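Local coordinates for protein leucine aminopeptidase (Fimbriiglobus ruber, PDB 7D1B) that probably acts as a zinc-dependent glutaminyl cyclase, converting N-terminal glutamine to pyroglutamate on an M28 aminopeptidase-type scaffold, at residues 60-65 with 149-154; 78-83 with 162-167. All blocks are in the same frame, centred on the assembly; numbering follows the deposited sequence.

Interaction 1 of 2, residues 60-65 with 149-154; sequences QLCDIG and PFASAN
On the active-site side of the fold, C62 in the last turn of helix 51-63 meets A151 and A153, which lie where a loop runs into helix 153-167, with the A153 side chain about 11 Å from the zinc ion. One sulfur carries the contact. With SG anti to the carbonyl carbon of C62 (chi1 -70°), it projects from the helix and rests alongside the passing backbone. C62 SG comes to 3.9 Å from A153 CB and to 4.2 Å from A151 CB; within the other segment, it comes closest to A151 O, at 3.6 Å. That carbonyl is already engaged by R67 NH2, and R67 NE binds G65 O, so a single guanidinium group bridges the two segments beside the apolar contact. The chains come close here, C62 CA and A151 CA being 5.7 Å apart, and the methyl groups lie alongside the sulfur. Past C62 the helix is left at G65, which has positive phi and donates its N-H to C62 O at 2.9 Å. On the other segment, S152 adopts left-handed helical backbone angles between the two alanines, and its OG is hydrogen-bonded to D155 O. D313 binds the backbone of A153 and N154. D155 binds the metal together with E188 and H309, and this packing of a helix end on the residues leading into it belongs to the active-site surroundings of an M28-family zinc fold.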
loop_
_atom_site.group_PDB
_atom_site.type_symbol
_atom_site.label_atom_id
_atom_site.label_comp_id
_atom_site.label_asym_id
_atom_site.label_seq_id
_atom_site.Cartn_x
_atom_site.Cartn_y
_atom_site.Cartn_z
ATOM N N GLN A 60 -14.003 3.013 -8.740
ATOM C CA GLN A 60 -14.490 1.667 -9.025
ATOM C C GLN A 60 -14.417 0.779 -7.790
ATOM O O GLN A 60 -15.373 0.051 -7.451
ATOM C CB GLN A 60 -13.663 1.066 -10.160
ATOM C CG GLN A 60 -14.054 -0.354 -10.491
ATOM C CD GLN A 60 -13.225 -0.982 -11.599
ATOM O OE1 GLN A 60 -12.335 -0.344 -12.178
ATOM N NE2 GLN A 60 -13.518 -2.245 -11.903
ATOM N N LEU A 61 -13.271 0.829 -7.094
ATOM C CA LEU A 61 -13.124 0.011 -5.894
ATOM C C LEU A 61 -14.095 0.461 -4.812
ATOM O O LEU A 61 -14.738 -0.370 -4.160
ATOM C CB LEU A 61 -11.674 0.028 -5.406
ATOM C CG LEU A 61 -10.662 -0.624 -6.355
ATOM C CD1 LEU A 61 -9.261 -0.449 -5.821
ATOM C CD2 LEU A 61 -10.961 -2.105 -6.559
ATOM N N CYS A 62 -14.254 1.772 -4.626
ATOM C CA CYS A 62 -15.216 2.244 -3.636
ATOM C C CYS A 62 -16.647 1.888 -4.015
ATOM O O CYS A 62 -17.471 1.656 -3.128
ATOM C CB CYS A 62 -15.075 3.747 -3.403
ATOM S SG CYS A 62 -13.562 4.223 -2.555
ATOM N N ASP A 63 -16.953 1.813 -5.310
ATOM C CA ASP A 63 -18.293 1.476 -5.766
ATOM C C ASP A 63 -18.649 0.026 -5.490
ATOM O O ASP A 63 -19.827 -0.326 -5.576
ATOM C CB ASP A 63 -18.431 1.775 -7.261
ATOM C CG ASP A 63 -18.604 3.256 -7.554
ATOM O OD1 ASP A 63 -18.813 4.053 -6.620
ATOM O OD2 ASP A 63 -18.530 3.623 -8.740
ATOM N N ILE A 64 -17.666 -0.825 -5.177
ATOM C CA ILE A 64 -18.009 -2.149 -4.641
ATOM C C ILE A 64 -18.810 -2.054 -3.347
ATOM O O ILE A 64 -19.598 -2.954 -3.026
ATOM C CB ILE A 64 -16.729 -2.982 -4.464
ATOM C CG1 ILE A 64 -16.129 -3.235 -5.837
ATOM C CG2 ILE A 64 -16.984 -4.298 -3.695
ATOM C CD1 ILE A 64 -14.740 -3.817 -5.789
ATOM N N GLY A 65 -18.634 -0.976 -2.591
ATOM C CA GLY A 65 -19.077 -0.911 -1.221
ATOM C C GLY A 65 -17.912 -1.305 -0.333
ATOM O O GLY A 65 -16.802 -1.564 -0.811
ATOM N N PRO A 149 -21.608 2.825 5.983
ATOM C CA PRO A 149 -20.496 2.232 5.225
ATOM C C PRO A 149 -19.333 3.204 5.084
ATOM O O PRO A 149 -19.516 4.382 4.752
ATOM C CB PRO A 149 -21.122 1.897 3.863
ATOM C CG PRO A 149 -22.369 2.714 3.782
ATOM C CD PRO A 149 -22.852 2.892 5.192
ATOM N N PHE A 150 -18.131 2.698 5.332
ATOM C CA PHE A 150 -16.907 3.493 5.307
ATOM C C PHE A 150 -16.136 3.160 4.026
ATOM O O PHE A 150 -15.658 2.027 3.857
ATOM C CB PHE A 150 -16.086 3.208 6.567
ATOM C CG PHE A 150 -14.712 3.826 6.557
ATOM C CD1 PHE A 150 -14.527 5.190 6.331
ATOM C CD2 PHE A 150 -13.599 3.037 6.773
ATOM C CE1 PHE A 150 -13.239 5.750 6.317
ATOM C CE2 PHE A 150 -12.312 3.592 6.775
ATOM C CZ PHE A 150 -12.135 4.953 6.528
ATOM N N ALA A 151 -16.009 4.147 3.124
ATOM C CA ALA A 151 -15.432 3.911 1.804
ATOM C C ALA A 151 -13.916 3.839 1.823
ATOM O O ALA A 151 -13.326 3.224 0.927
ATOM C CB ALA A 151 -15.845 5.033 0.851
ATOM N N SER A 152 -13.263 4.491 2.779
ATOM C CA SER A 152 -11.815 4.328 2.944
ATOM C C SER A 152 -11.034 4.675 1.664
ATOM O O SER A 152 -10.084 3.990 1.314
ATOM C CB SER A 152 -11.506 2.895 3.401
ATOM O OG SER A 152 -10.221 2.776 3.956
ATOM N N ALA A 153 -11.420 5.748 0.961
ATOM C CA ALA A 153 -10.857 5.984 -0.373
ATOM C C ALA A 153 -9.342 6.174 -0.351
ATOM O O ALA A 153 -8.642 5.661 -1.229
ATOM C CB ALA A 153 -11.502 7.200 -1.018
ATOM N N ASN A 154 -8.824 6.937 0.607
ATOM C CA ASN A 154 -7.399 7.236 0.681
ATOM C C ASN A 154 -6.644 6.258 1.574
ATOM O O ASN A 154 -5.488 6.503 1.908
ATOM C CB ASN A 154 -7.210 8.664 1.198
ATOM C CG ASN A 154 -5.808 9.218 0.951
ATOM O OD1 ASN A 154 -5.155 8.907 -0.058
ATOM N ND2 ASN A 154 -5.347 10.064 1.866
#

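Interaction 2 of 2, residues 78-83 with 162-167; sequences QEVLTK and LMMELA
M164 of helix 153-167 reaches across to L81 and V80 of helix 72-87, with L81 making the tight half of the contact and V80 the loose one. L81 CD2 lies 3.6 Å from M164 CG, and M164 SD is equally near that methyl, so one leucine branch is pressed against the middle of the methionine chain. The two side chains cross at about a right angle, and the closest pair of CA atoms is L81 CA and M164 CA, 7.5 Å apart. M164 leaves its helix with an extended chi2 and then bends at the sulfur (chi3 78°), a turn that carries the terminal methyl towards the valine. There the fit relaxes, since M164 CE stands 4.3 Å from V80 CG1. The leucine side faces inward: L81 also packs on L113 and L183 of the central sheet and on Y131. V80, in contrast, is partly exposed and shares its helix with the exposed E79 and K83. Q60 and L61 of helix 51-63 cover M164 as well, setting a third helix against this pair. M164 O is bound by H84 NE2 from just beyond the segment, a polar tie between the same two helices. Between the two segments themselves there is neither a hydrogen bond nor a salt bridge. Their adhesion therefore rests on dispersion and the burial of carbon and sulfur, an apolar contact without directional bonds.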
loop_
_atom_site.group_PDB
_atom_site.type_symbol
_atom_site.label_atom_id
_atom_site.label_comp_id
_atom_site.label_asym_id
_atom_site.label_seq_id
_atom_site.Cartn_x
_atom_site.Cartn_y
_atom_site.Cartn_z
ATOM N N GLN A 78 -11.148 -8.797 -4.902
ATOM C CA GLN A 78 -10.103 -9.732 -5.315
ATOM C C GLN A 78 -10.276 -10.156 -6.769
ATOM O O GLN A 78 -9.294 -10.245 -7.522
ATOM C CB GLN A 78 -10.095 -10.952 -4.400
ATOM C CG GLN A 78 -9.610 -10.621 -3.003
ATOM C CD GLN A 78 -10.015 -11.671 -1.991
ATOM O OE1 GLN A 78 -10.658 -12.662 -2.336
ATOM N NE2 GLN A 78 -9.634 -11.478 -0.743
ATOM N N GLU A 79 -11.525 -10.391 -7.188
ATOM C CA GLU A 79 -11.775 -10.776 -8.578
ATOM C C GLU A 79 -11.415 -9.642 -9.532
ATOM O O GLU A 79 -10.761 -9.861 -10.566
ATOM C CB GLU A 79 -13.236 -11.172 -8.752
ATOM C CG GLU A 79 -13.596 -12.427 -7.959
ATOM C CD GLU A 79 -15.092 -12.721 -7.860
ATOM O OE1 GLU A 79 -15.919 -11.848 -8.205
ATOM O OE2 GLU A 79 -15.435 -13.839 -7.416
ATOM N N VAL A 80 -11.855 -8.421 -9.208
ATOM C CA VAL A 80 -11.565 -7.261 -10.051
ATOM C C VAL A 80 -10.060 -7.089 -10.211
ATOM O O VAL A 80 -9.541 -6.916 -11.324
ATOM C CB VAL A 80 -12.218 -6.002 -9.450
ATOM C CG1 VAL A 80 -11.694 -4.747 -10.132
ATOM C CG2 VAL A 80 -13.742 -6.082 -9.532
ATOM N N LEU A 81 -9.338 -7.108 -9.089
ATOM C CA LEU A 81 -7.899 -6.881 -9.131
ATOM C C LEU A 81 -7.175 -8.003 -9.855
ATOM O O LEU A 81 -6.250 -7.744 -10.639
ATOM C CB LEU A 81 -7.350 -6.721 -7.715
ATOM C CG LEU A 81 -7.804 -5.429 -7.024
ATOM C CD1 LEU A 81 -7.499 -5.487 -5.549
ATOM C CD2 LEU A 81 -7.149 -4.197 -7.634
ATOM N N THR A 82 -7.562 -9.257 -9.596
ATOM C CA THR A 82 -6.890 -10.378 -10.241
ATOM C C THR A 82 -7.038 -10.293 -11.748
ATOM O O THR A 82 -6.050 -10.422 -12.484
ATOM C CB THR A 82 -7.443 -11.706 -9.706
ATOM O OG1 THR A 82 -7.162 -11.800 -8.303
ATOM C CG2 THR A 82 -6.831 -12.904 -10.440
ATOM N N LYS A 83 -8.267 -10.055 -12.224
ATOM C CA LYS A 83 -8.495 -9.963 -13.664
ATOM C C LYS A 83 -7.732 -8.793 -14.270
ATOM O O LYS A 83 -7.140 -8.915 -15.353
ATOM C CB LYS A 83 -9.990 -9.822 -13.933
ATOM C CG LYS A 83 -10.355 -9.691 -15.396
ATOM C CD LYS A 83 -11.852 -9.497 -15.584
ATOM C CE LYS A 83 -12.221 -9.415 -17.058
ATOM N NZ LYS A 83 -13.693 -9.297 -17.248
ATOM N N LEU A 162 -3.655 2.828 -7.385
ATOM C CA LEU A 162 -2.412 3.216 -8.029
ATOM C C LEU A 162 -1.732 2.003 -8.641
ATOM O O LEU A 162 -1.183 2.092 -9.738
ATOM C CB LEU A 162 -1.494 3.960 -7.060
ATOM C CG LEU A 162 -0.154 4.405 -7.683
ATOM C CD1 LEU A 162 -0.366 5.279 -8.938
ATOM C CD2 LEU A 162 0.682 5.161 -6.668
ATOM N N MET A 163 -1.781 0.846 -7.964
ATOM C CA MET A 163 -1.272 -0.379 -8.582
ATOM C C MET A 163 -2.023 -0.700 -9.870
ATOM O O MET A 163 -1.412 -1.123 -10.861
ATOM C CB MET A 163 -1.374 -1.561 -7.621
ATOM C CG MET A 163 -0.477 -1.503 -6.424
ATOM S SD MET A 163 -0.923 -2.839 -5.334
ATOM C CE MET A 163 0.132 -2.471 -3.925
ATOM N N MET A 164 -3.351 -0.516 -9.872
ATOM C CA MET A 164 -4.113 -0.741 -11.104
ATOM C C MET A 164 -3.625 0.169 -12.222
ATOM O O MET A 164 -3.489 -0.269 -13.365
ATOM C CB MET A 164 -5.603 -0.535 -10.850
ATOM C CG MET A 164 -6.228 -1.603 -9.968
ATOM S SD MET A 164 -7.998 -1.326 -9.675
ATOM C CE MET A 164 -8.652 -1.909 -11.235
ATOM N N GLU A 165 -3.365 1.440 -11.913
ATOM C CA GLU A 165 -2.832 2.343 -12.933
ATOM C C GLU A 165 -1.442 1.901 -13.385
ATOM O O GLU A 165 -1.163 1.814 -14.586
ATOM C CB GLU A 165 -2.821 3.792 -12.442
ATOM C CG GLU A 165 -2.111 4.745 -13.416
ATOM C CD GLU A 165 -2.748 4.792 -14.802
ATOM O OE1 GLU A 165 -3.949 4.476 -14.906
ATOM O OE2 GLU A 165 -2.033 5.171 -15.775
ATOM N N LEU A 166 -0.551 1.628 -12.429
ATOM C CA LEU A 166 0.813 1.240 -12.765
ATOM C C LEU A 166 0.839 -0.000 -13.636
ATOM O O LEU A 166 1.720 -0.141 -14.496
ATOM C CB LEU A 166 1.626 0.987 -11.489
ATOM C CG LEU A 166 2.004 2.217 -10.667
ATOM C CD1 LEU A 166 2.648 1.781 -9.362
ATOM C CD2 LEU A 166 2.930 3.125 -11.445
ATOM N N ALA A 167 -0.107 -0.917 -13.428
ATOM C CA ALA A 167 -0.127 -2.147 -14.207
ATOM C C ALA A 167 -0.215 -1.901 -15.708
ATOM O O ALA A 167 0.230 -2.748 -16.476
ATOM C CB ALA A 167 -1.290 -3.022 -13.746
#

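How the interactions relate
From the N terminus, helix 51-63 comes first, helix 72-87 follows, and the chain then runs through three strands before helix 153-167. Interaction 1 closes the longer loop, from 60-65 to 149-154; interaction 2 begins within that loop and ends beyond it, at 162-167, so the two cross. Both use helix 153-167, interaction 1 at its N-terminal entry and interaction 2 farther along. Their centres are 15 Å apart, yet they touch: Q60 NE2 lies 3.6 Å from V80 CG1, and L61 CD1 is 4.1 Å from M164 SD. Together they tie two consecutive helices to a third, from the zinc-site end inward to the central sheet.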